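Local atomic coordinates of aldehyde dehydrogenase (Listeria monocytogenes, PDB entry 3K9D), a protein that probably oxidises an aldehyde or oxo group with NAD or NADP as the electron acceptor. Residues Ala224-Ser229 with Ile376-Asp381; Ser256-Arg261 with Tyr350-Trp355. One frame throughout, in Å; residues are numbered along the deposited sequence.

Interaction 1 (Ala224-Ser229 with Ile376-Asp381); sequences AFIERS and IIHSED
Phe225 and Ile377 sit side by side on neighbouring parallel strands, 224-226 and 376-378, within the all-parallel, helix-flanked sheet of an aldehyde dehydrogenase fold. The strand axes diverge by only 10°, and Ala224, Phe225 and Ile226 pair in turn with Ile376, Ile377 and His378. Three backbone hydrogen bonds stitch them: Phe225 N to Ile376 O, His378 N to Phe225 O and Glu227 N to His378 O.

Each face of the sheet has its own apolar contact. With CG anti to the backbone N (chi1 176°), the Phe225 ring runs alongside the extended Ile377, whose CD1 lies 4.0 Å from Phe225 CD2; helix 382-391 adds Phe388 to this face, a place suited to broad hydrophobic groups. On the other face Ala224 CB meets Ile376 CB at 4.2 Å; Ile226 and His378 share that face, and helix 232-243 packs on both.

Past the strand ends, the Glu227 chain, bent at chi2 (-93°), brings OE1 between two serines: Ser229 OG donates to its syn lone pair, while Ser379 OG, 2.7 Å from Glu227 OE1, donates from above the carboxylate plane. Two hydroxyl bonds thus grip one oxygen of a buried carboxylate, which may favour its ionised form. Ser379 OG also accepts from Asp381 N, forming an ST turn, and Asp381 then caps helix 382-391 through Ile384 N. Small hydroxyl side chains suit this turn because each can donate and accept at once: Ser229 OG, while donating to Glu227, receives Glu380 N at 2.6 Å.

Interaction 2 (Ser256-Arg261 with Tyr350-Trp355); sequences SVVVER and YTAETW
Arg261 and Glu353 form a side-on salt bridge where parallel strands 256-260 and 350-352 end. Arg261 NE meets Glu353 OE1 at 2.6 Å, and Arg261 NH2 bonds to Glu353 OE2, each on a syn lone pair. The two flat groups are 17° from coplanar. Thr351 CG2 lies over one face of the guanidinium, and a bend in Glu353 at chi2 (-46°) turns its carboxylate back to the arginine.

Behind this pair, Tyr350 N to Val257 O, Val259 N to Tyr350 O and Ala352 N to Val259 O hold the strands in register; a fourth bond, Arg261 N to Ala352 O, is weak. Val258 CG2 packs on Tyr350 CB at 4.2 Å, branched and aromatic groups suiting a buried sheet face, while Ser256 CB meets the Tyr350 ring at its edge. The ring's far end is anchored by OH bonding to Lys331 O.

Further out, Glu260, whose main partner is Arg228, is linked by a water from OE2 to Trp355 N at the start of helix 355-368, which Thr354 caps through Glu357 N. Two bonds close to the guanidinium plane fix the rotation of Arg261 and Glu353 against each other, joining the strand ends by paired charges at an exposed place.

Both interactions belong to one parallel sheet, in which strands 223-226 and 256-260 are neighbours: Ala224 N lies 2.9 Å from Ser256 O, and Ala224 O 3.0 Å from Val258 N, both probable hydrogen bonds. Four successive strands, 346-352, 256-260, 223-226 and 374-378, are thereby joined. Interaction 1 is the more buried, and beyond its strands neutral hydroxyls serve a carboxylate. Interaction 2 is only partly buried and finishes in paired full charges at the exposed ends of its strands. A salt bridge from Arg228 to Glu260 connects the turn of one contact with the strand end of the other, and Phe225 CD1 packs 3.4 Å from Val258 O.

Interaction 1 (Ala224-Ser229 with Ile376-Asp381)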
ATOM      1  N   ALA A 224      -7.579 -27.571   3.225  1.00 17.76           N
ATOM      2  CA  ALA A 224      -6.401 -28.363   3.624  1.00 17.08           C
ATOM      3  C   ALA A 224      -6.361 -29.625   2.789  1.00 16.70           C
ATOM      4  O   ALA A 224      -7.158 -30.533   2.997  1.00 17.64           O
ATOM      5  CB  ALA A 224      -6.451 -28.718   5.100  1.00 19.42           C
ATOM      6  N   PHE A 225      -5.433 -29.671   1.839  1.00 19.76           N
ATOM      7  CA  PHE A 225      -5.288 -30.819   0.940  1.00 15.37           C
ATOM      8  C   PHE A 225      -4.298 -31.828   1.559  1.00 19.63           C
ATOM      9  O   PHE A 225      -3.090 -31.597   1.622  1.00 17.27           O
ATOM     10  CB  PHE A 225      -4.874 -30.348  -0.477  1.00 14.97           C
ATOM     11  CG  PHE A 225      -4.592 -31.464  -1.469  1.00 15.73           C
ATOM     12  CD1 PHE A 225      -5.310 -32.651  -1.460  1.00 15.10           C
ATOM     13  CD2 PHE A 225      -3.604 -31.299  -2.433  1.00 10.33           C
ATOM     14  CE1 PHE A 225      -5.026 -33.661  -2.364  1.00 21.41           C
ATOM     15  CE2 PHE A 225      -3.319 -32.297  -3.357  1.00 23.14           C
ATOM     16  CZ  PHE A 225      -4.031 -33.487  -3.315  1.00 20.20           C
ATOM     17  N   ILE A 226      -4.834 -32.936   2.059  1.00 20.62           N
ATOM     18  CA  ILE A 226      -3.975 -34.016   2.516  1.00 16.22           C
ATOM     19  C   ILE A 226      -3.707 -34.838   1.269  1.00 16.33           C
ATOM     20  O   ILE A 226      -4.550 -35.635   0.841  1.00 17.55           O
ATOM     21  CB  ILE A 226      -4.640 -34.899   3.591  1.00 15.81           C
ATOM     22  CG1 ILE A 226      -5.165 -34.063   4.757  1.00 15.47           C
ATOM     23  CG2 ILE A 226      -3.672 -35.971   4.060  1.00 12.26           C
ATOM     24  CD1 ILE A 226      -5.946 -34.899   5.811  1.00 17.69           C
ATOM     25  N   GLU A 227      -2.547 -34.594   0.665  1.00 14.41           N
ATOM     26  CA  GLU A 227      -2.156 -35.244  -0.555  1.00 13.96           C
ATOM     27  C   GLU A 227      -1.701 -36.662  -0.193  1.00 16.78           C
ATOM     28  O   GLU A 227      -1.394 -36.923   0.966  1.00 14.72           O
ATOM     29  CB  GLU A 227      -1.077 -34.397  -1.244  1.00 14.10           C
ATOM     30  CG  GLU A 227      -0.673 -34.856  -2.629  1.00 13.38           C
ATOM     31  CD  GLU A 227       0.514 -35.795  -2.604  1.00 20.32           C
ATOM     32  OE1 GLU A 227       1.318 -35.710  -1.650  1.00 19.07           O
ATOM     33  OE2 GLU A 227       0.635 -36.613  -3.535  1.00 14.06           O
ATOM     34  N   ARG A 228      -1.691 -37.578  -1.164  1.00 15.82           N
ATOM     35  CA  ARG A 228      -1.493 -39.002  -0.874  1.00 21.07           C
ATOM     36  C   ARG A 228      -0.135 -39.368  -0.269  1.00 22.35           C
ATOM     37  O   ARG A 228      -0.021 -40.367   0.442  1.00 18.84           O
ATOM     38  CB  ARG A 228      -1.819 -39.868  -2.096  1.00 12.85           C
ATOM     39  CG  ARG A 228      -0.832 -39.768  -3.254  1.00 15.67           C
ATOM     40  CD  ARG A 228      -1.249 -40.723  -4.379  1.00 22.49           C
ATOM     41  NE  ARG A 228      -2.451 -40.251  -5.062  1.00 25.23           N
ATOM     42  CZ  ARG A 228      -3.089 -40.906  -6.031  1.00 34.84           C
ATOM     43  NH1 ARG A 228      -2.667 -42.089  -6.438  1.00 17.09           N
ATOM     44  NH2 ARG A 228      -4.173 -40.381  -6.586  1.00 27.52           N
ATOM     45  N   SER A 229       0.887 -38.550  -0.513  1.00 16.99           N
ATOM     46  CA  SER A 229       2.195 -38.795   0.091  1.00 18.47           C
ATOM     47  C   SER A 229       2.274 -38.420   1.581  1.00 19.68           C
ATOM     48  O   SER A 229       3.279 -38.719   2.214  1.00 17.12           O
ATOM     49  CB  SER A 229       3.317 -38.087  -0.688  1.00 20.33           C
ATOM     50  OG  SER A 229       3.348 -36.707  -0.388  1.00 16.76           O
ATOM     51  N   ILE A 376      -3.770 -24.716   2.917  1.00 17.30           N
ATOM     52  CA  ILE A 376      -2.863 -25.607   3.643  1.00 18.62           C
ATOM     53  C   ILE A 376      -2.694 -26.886   2.813  1.00 16.33           C
ATOM     54  O   ILE A 376      -3.634 -27.353   2.194  1.00 15.55           O
ATOM     55  CB  ILE A 376      -3.383 -25.923   5.087  1.00 19.85           C
ATOM     56  CG1 ILE A 376      -3.733 -24.646   5.866  1.00 19.19           C
ATOM     57  CG2 ILE A 376      -2.362 -26.769   5.875  1.00 23.86           C
ATOM     58  CD1 ILE A 376      -5.217 -24.235   5.805  1.00 23.70           C
ATOM     59  N   ILE A 377      -1.471 -27.406   2.732  1.00 16.54           N
ATOM     60  CA  ILE A 377      -1.230 -28.662   2.054  1.00 14.31           C
ATOM     61  C   ILE A 377      -0.342 -29.564   2.922  1.00 18.11           C
ATOM     62  O   ILE A 377       0.635 -29.106   3.532  1.00 16.02           O
ATOM     63  CB  ILE A 377      -0.581 -28.462   0.638  1.00 18.34           C
ATOM     64  CG1 ILE A 377      -0.541 -29.802  -0.132  1.00 16.73           C
ATOM     65  CG2 ILE A 377       0.795 -27.820   0.749  1.00 11.65           C
ATOM     66  CD1 ILE A 377       0.023 -29.743  -1.564  1.00 17.90           C
ATOM     67  N   HIS A 378      -0.707 -30.841   2.977  1.00 15.89           N
ATOM     68  CA  HIS A 378       0.091 -31.849   3.641  1.00 15.21           C
ATOM     69  C   HIS A 378       0.541 -32.800   2.577  1.00 18.69           C
ATOM     70  O   HIS A 378      -0.277 -33.411   1.886  1.00 19.27           O
ATOM     71  CB  HIS A 378      -0.711 -32.561   4.740  1.00 10.90           C
ATOM     72  CG  HIS A 378      -1.235 -31.631   5.788  1.00 13.84           C
ATOM     73  ND1 HIS A 378      -0.558 -31.363   6.959  1.00 14.99           N
ATOM     74  CD2 HIS A 378      -2.375 -30.900   5.838  1.00  9.25           C
ATOM     75  CE1 HIS A 378      -1.258 -30.509   7.682  1.00 13.58           C
ATOM     76  NE2 HIS A 378      -2.357 -30.199   7.016  1.00 12.79           N
ATOM     77  N   SER A 379       1.854 -32.899   2.436  1.00 15.09           N
ATOM     78  CA  SER A 379       2.450 -33.611   1.328  1.00 20.05           C
ATOM     79  C   SER A 379       3.919 -33.787   1.610  1.00 22.11           C
ATOM     80  O   SER A 379       4.534 -32.929   2.243  1.00 24.87           O
ATOM     81  CB  SER A 379       2.314 -32.805   0.026  1.00 15.26           C
ATOM     82  OG  SER A 379       2.783 -33.562  -1.064  1.00 13.88           O
ATOM     83  N   GLU A 380       4.472 -34.895   1.126  1.00 13.26           N
ATOM     84  CA  GLU A 380       5.921 -35.070   1.090  1.00 19.39           C
ATOM     85  C   GLU A 380       6.457 -34.969  -0.345  1.00 23.28           C
ATOM     86  O   GLU A 380       7.609 -35.329  -0.638  1.00 22.24           O
ATOM     87  CB  GLU A 380       6.332 -36.392   1.748  1.00 13.25           C
ATOM     88  CG  GLU A 380       5.915 -36.509   3.230  1.00 17.24           C
ATOM     89  CD  GLU A 380       6.636 -35.519   4.132  1.00 30.38           C
ATOM     90  OE1 GLU A 380       7.806 -35.195   3.845  1.00 30.88           O
ATOM     91  OE2 GLU A 380       6.037 -35.061   5.129  1.00 25.55           O
ATOM     92  N   ASP A 381       5.619 -34.463  -1.240  1.00 17.42           N
ATOM     93  CA  ASP A 381       5.990 -34.343  -2.640  1.00 20.55           C
ATOM     94  C   ASP A 381       6.290 -32.889  -2.974  1.00 19.04           C
ATOM     95  O   ASP A 381       5.376 -32.082  -3.171  1.00 18.13           O
ATOM     96  CB  ASP A 381       4.877 -34.894  -3.539  1.00 15.49           C
ATOM     97  CG  ASP A 381       5.310 -35.048  -4.992  1.00 16.04           C
ATOM     98  OD1 ASP A 381       5.850 -34.087  -5.573  1.00 22.67           O
ATOM     99  OD2 ASP A 381       5.080 -36.118  -5.579  1.00 23.72           O
TER

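Interaction 2 (Ser256-Arg261 with Tyr350-Trp355)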
ATOM      1  N   SER A 256     -12.052 -26.511   5.009  1.00 13.82           N
ATOM      2  CA  SER A 256     -12.387 -27.762   4.358  1.00 15.58           C
ATOM      3  C   SER A 256     -11.181 -28.695   4.377  1.00 21.86           C
ATOM      4  O   SER A 256     -10.034 -28.241   4.535  1.00 18.26           O
ATOM      5  CB  SER A 256     -12.893 -27.538   2.916  1.00 15.07           C
ATOM      6  OG  SER A 256     -11.921 -26.930   2.091  1.00 19.49           O
ATOM      7  N   VAL A 257     -11.468 -29.994   4.268  1.00 20.56           N
ATOM      8  CA  VAL A 257     -10.465 -31.004   4.008  1.00 18.65           C
ATOM      9  C   VAL A 257     -10.706 -31.555   2.599  1.00 14.84           C
ATOM     10  O   VAL A 257     -11.815 -31.909   2.240  1.00 25.06           O
ATOM     11  CB  VAL A 257     -10.448 -32.153   5.076  1.00 16.40           C
ATOM     12  CG1 VAL A 257      -9.315 -33.138   4.782  1.00 16.34           C
ATOM     13  CG2 VAL A 257     -10.284 -31.597   6.494  1.00 15.84           C
ATOM     14  N   VAL A 258      -9.657 -31.580   1.797  1.00 15.52           N
ATOM     15  CA  VAL A 258      -9.708 -32.154   0.468  1.00 15.58           C
ATOM     16  C   VAL A 258      -8.769 -33.366   0.497  1.00 13.86           C
ATOM     17  O   VAL A 258      -7.642 -33.242   0.927  1.00 11.94           O
ATOM     18  CB  VAL A 258      -9.238 -31.130  -0.617  1.00 18.10           C
ATOM     19  CG1 VAL A 258      -9.258 -31.765  -2.013  1.00 14.33           C
ATOM     20  CG2 VAL A 258     -10.132 -29.861  -0.595  1.00 16.97           C
ATOM     21  N   VAL A 259      -9.265 -34.534   0.080  1.00 17.74           N
ATOM     22  CA  VAL A 259      -8.464 -35.766   0.026  1.00 18.84           C
ATOM     23  C   VAL A 259      -8.597 -36.384  -1.354  1.00 19.17           C
ATOM     24  O   VAL A 259      -9.596 -36.158  -2.040  1.00 16.13           O
ATOM     25  CB  VAL A 259      -8.920 -36.841   1.097  1.00 14.43           C
ATOM     26  CG1 VAL A 259      -9.029 -36.225   2.465  1.00 20.81           C
ATOM     27  CG2 VAL A 259     -10.241 -37.463   0.718  1.00 14.00           C
ATOM     28  N   GLU A 260      -7.590 -37.155  -1.757  1.00 17.38           N
ATOM     29  CA  GLU A 260      -7.692 -38.008  -2.941  1.00 18.92           C
ATOM     30  C   GLU A 260      -8.472 -39.269  -2.576  1.00 15.64           C
ATOM     31  O   GLU A 260      -8.458 -39.697  -1.421  1.00 20.67           O
ATOM     32  CB  GLU A 260      -6.301 -38.356  -3.500  1.00 18.32           C
ATOM     33  CG  GLU A 260      -5.633 -37.217  -4.279  1.00 30.64           C
ATOM     34  CD  GLU A 260      -4.126 -37.356  -4.350  1.00 32.75           C
ATOM     35  OE1 GLU A 260      -3.465 -37.288  -3.297  1.00 25.69           O
ATOM     36  OE2 GLU A 260      -3.588 -37.530  -5.458  1.00 27.70           O
ATOM     37  N   ARG A 261      -9.158 -39.855  -3.555  1.00 15.75           N
ATOM     38  CA  ARG A 261     -10.016 -41.032  -3.330  1.00 21.66           C
ATOM     39  C   ARG A 261      -9.276 -42.221  -2.730  1.00 29.09           C
ATOM     40  O   ARG A 261      -9.809 -42.901  -1.844  1.00 15.78           O
ATOM     41  CB  ARG A 261     -10.716 -41.476  -4.625  1.00 24.78           C
ATOM     42  CG  ARG A 261     -11.726 -42.620  -4.419  1.00 20.53           C
ATOM     43  CD  ARG A 261     -12.599 -42.828  -5.644  1.00 27.83           C
ATOM     44  NE  ARG A 261     -13.289 -41.599  -6.020  1.00 33.78           N
ATOM     45  CZ  ARG A 261     -14.516 -41.270  -5.634  1.00 44.43           C
ATOM     46  NH1 ARG A 261     -15.219 -42.081  -4.857  1.00 34.01           N
ATOM     47  NH2 ARG A 261     -15.039 -40.123  -6.023  1.00 28.72           N
ATOM     48  N   TYR A 350     -14.084 -32.759   1.145  1.00 16.52           N
ATOM     49  CA  TYR A 350     -14.219 -33.022  -0.298  1.00 17.64           C
ATOM     50  C   TYR A 350     -13.341 -34.182  -0.743  1.00 12.26           C
ATOM     51  O   TYR A 350     -12.232 -34.373  -0.229  1.00 18.91           O
ATOM     52  CB  TYR A 350     -13.790 -31.813  -1.125  1.00 18.24           C
ATOM     53  CG  TYR A 350     -14.618 -30.554  -1.004  1.00 15.15           C
ATOM     54  CD1 TYR A 350     -15.685 -30.311  -1.876  1.00 12.61           C
ATOM     55  CD2 TYR A 350     -14.302 -29.581  -0.056  1.00 18.35           C
ATOM     56  CE1 TYR A 350     -16.424 -29.129  -1.799  1.00 17.23           C
ATOM     57  CE2 TYR A 350     -15.060 -28.406   0.053  1.00 20.40           C
ATOM     58  CZ  TYR A 350     -16.107 -28.183  -0.828  1.00 18.69           C
ATOM     59  OH  TYR A 350     -16.841 -27.023  -0.741  1.00 19.53           O
ATOM     60  N   THR A 351     -13.821 -34.917  -1.738  1.00 17.47           N
ATOM     61  CA  THR A 351     -13.054 -35.983  -2.377  1.00 18.57           C
ATOM     62  C   THR A 351     -12.813 -35.664  -3.860  1.00 20.71           C
ATOM     63  O   THR A 351     -13.747 -35.396  -4.619  1.00 23.77           O
ATOM     64  CB  THR A 351     -13.747 -37.347  -2.222  1.00 21.17           C
ATOM     65  OG1 THR A 351     -14.097 -37.549  -0.841  1.00 19.20           O
ATOM     66  CG2 THR A 351     -12.829 -38.489  -2.695  1.00 17.10           C
ATOM     67  N   ALA A 352     -11.538 -35.658  -4.230  1.00 14.98           N
ATOM     68  CA  ALA A 352     -11.062 -35.458  -5.602  1.00 16.25           C
ATOM     69  C   ALA A 352     -10.352 -36.738  -6.039  1.00 19.86           C
ATOM     70  O   ALA A 352     -10.059 -37.584  -5.192  1.00 23.76           O
ATOM     71  CB  ALA A 352     -10.108 -34.283  -5.635  1.00 18.13           C
ATOM     72  N   GLU A 353     -10.075 -36.897  -7.338  1.00 16.11           N
ATOM     73  CA  GLU A 353      -9.433 -38.122  -7.821  1.00 22.01           C
ATOM     74  C   GLU A 353      -7.914 -37.989  -7.841  1.00 24.36           C
ATOM     75  O   GLU A 353      -7.204 -38.924  -7.482  1.00 23.79           O
ATOM     76  CB  GLU A 353      -9.940 -38.570  -9.204  1.00 17.83           C
ATOM     77  CG  GLU A 353     -11.456 -38.627  -9.407  1.00 33.13           C
ATOM     78  CD  GLU A 353     -12.200 -39.305  -8.274  1.00 35.34           C
ATOM     79  OE1 GLU A 353     -11.841 -40.449  -7.916  1.00 24.45           O
ATOM     80  OE2 GLU A 353     -13.157 -38.686  -7.752  1.00 35.24           O
ATOM     81  N   THR A 354      -7.432 -36.816  -8.259  1.00 18.45           N
ATOM     82  CA  THR A 354      -6.005 -36.547  -8.458  1.00 19.47           C
ATOM     83  C   THR A 354      -5.592 -35.272  -7.708  1.00 18.79           C
ATOM     84  O   THR A 354      -6.441 -34.536  -7.214  1.00 16.80           O
ATOM     85  CB  THR A 354      -5.690 -36.353  -9.969  1.00 15.11           C
ATOM     86  OG1 THR A 354      -6.450 -35.238 -10.465  1.00 21.05           O
ATOM     87  CG2 THR A 354      -6.050 -37.617 -10.789  1.00 16.06           C
ATOM     88  N   TRP A 355      -4.294 -34.997  -7.633  1.00 15.66           N
ATOM     89  CA  TRP A 355      -3.843 -33.694  -7.111  1.00 23.33           C
ATOM     90  C   TRP A 355      -4.236 -32.527  -8.024  1.00 17.31           C
ATOM     91  O   TRP A 355      -4.442 -31.418  -7.552  1.00 16.70           O
ATOM     92  CB  TRP A 355      -2.341 -33.651  -6.816  1.00 17.59           C
ATOM     93  CG  TRP A 355      -1.401 -33.641  -8.013  1.00 24.00           C
ATOM     94  CD1 TRP A 355      -0.774 -34.718  -8.567  1.00 17.90           C
ATOM     95  CD2 TRP A 355      -0.928 -32.487  -8.741  1.00 20.63           C
ATOM     96  NE1 TRP A 355       0.043 -34.318  -9.606  1.00 16.51           N
ATOM     97  CE2 TRP A 355      -0.041 -32.957  -9.741  1.00 15.46           C
ATOM     98  CE3 TRP A 355      -1.184 -31.112  -8.658  1.00 23.75           C
ATOM     99  CZ2 TRP A 355       0.591 -32.098 -10.645  1.00 15.16           C
ATOM    100  CZ3 TRP A 355      -0.556 -30.258  -9.568  1.00 26.74           C
ATOM    101  CH2 TRP A 355       0.312 -30.757 -10.547  1.00 22.99           C
TER
HETATM  102  O   HOH W   1      -2.770 -37.703  -8.466  1.00 19.72           O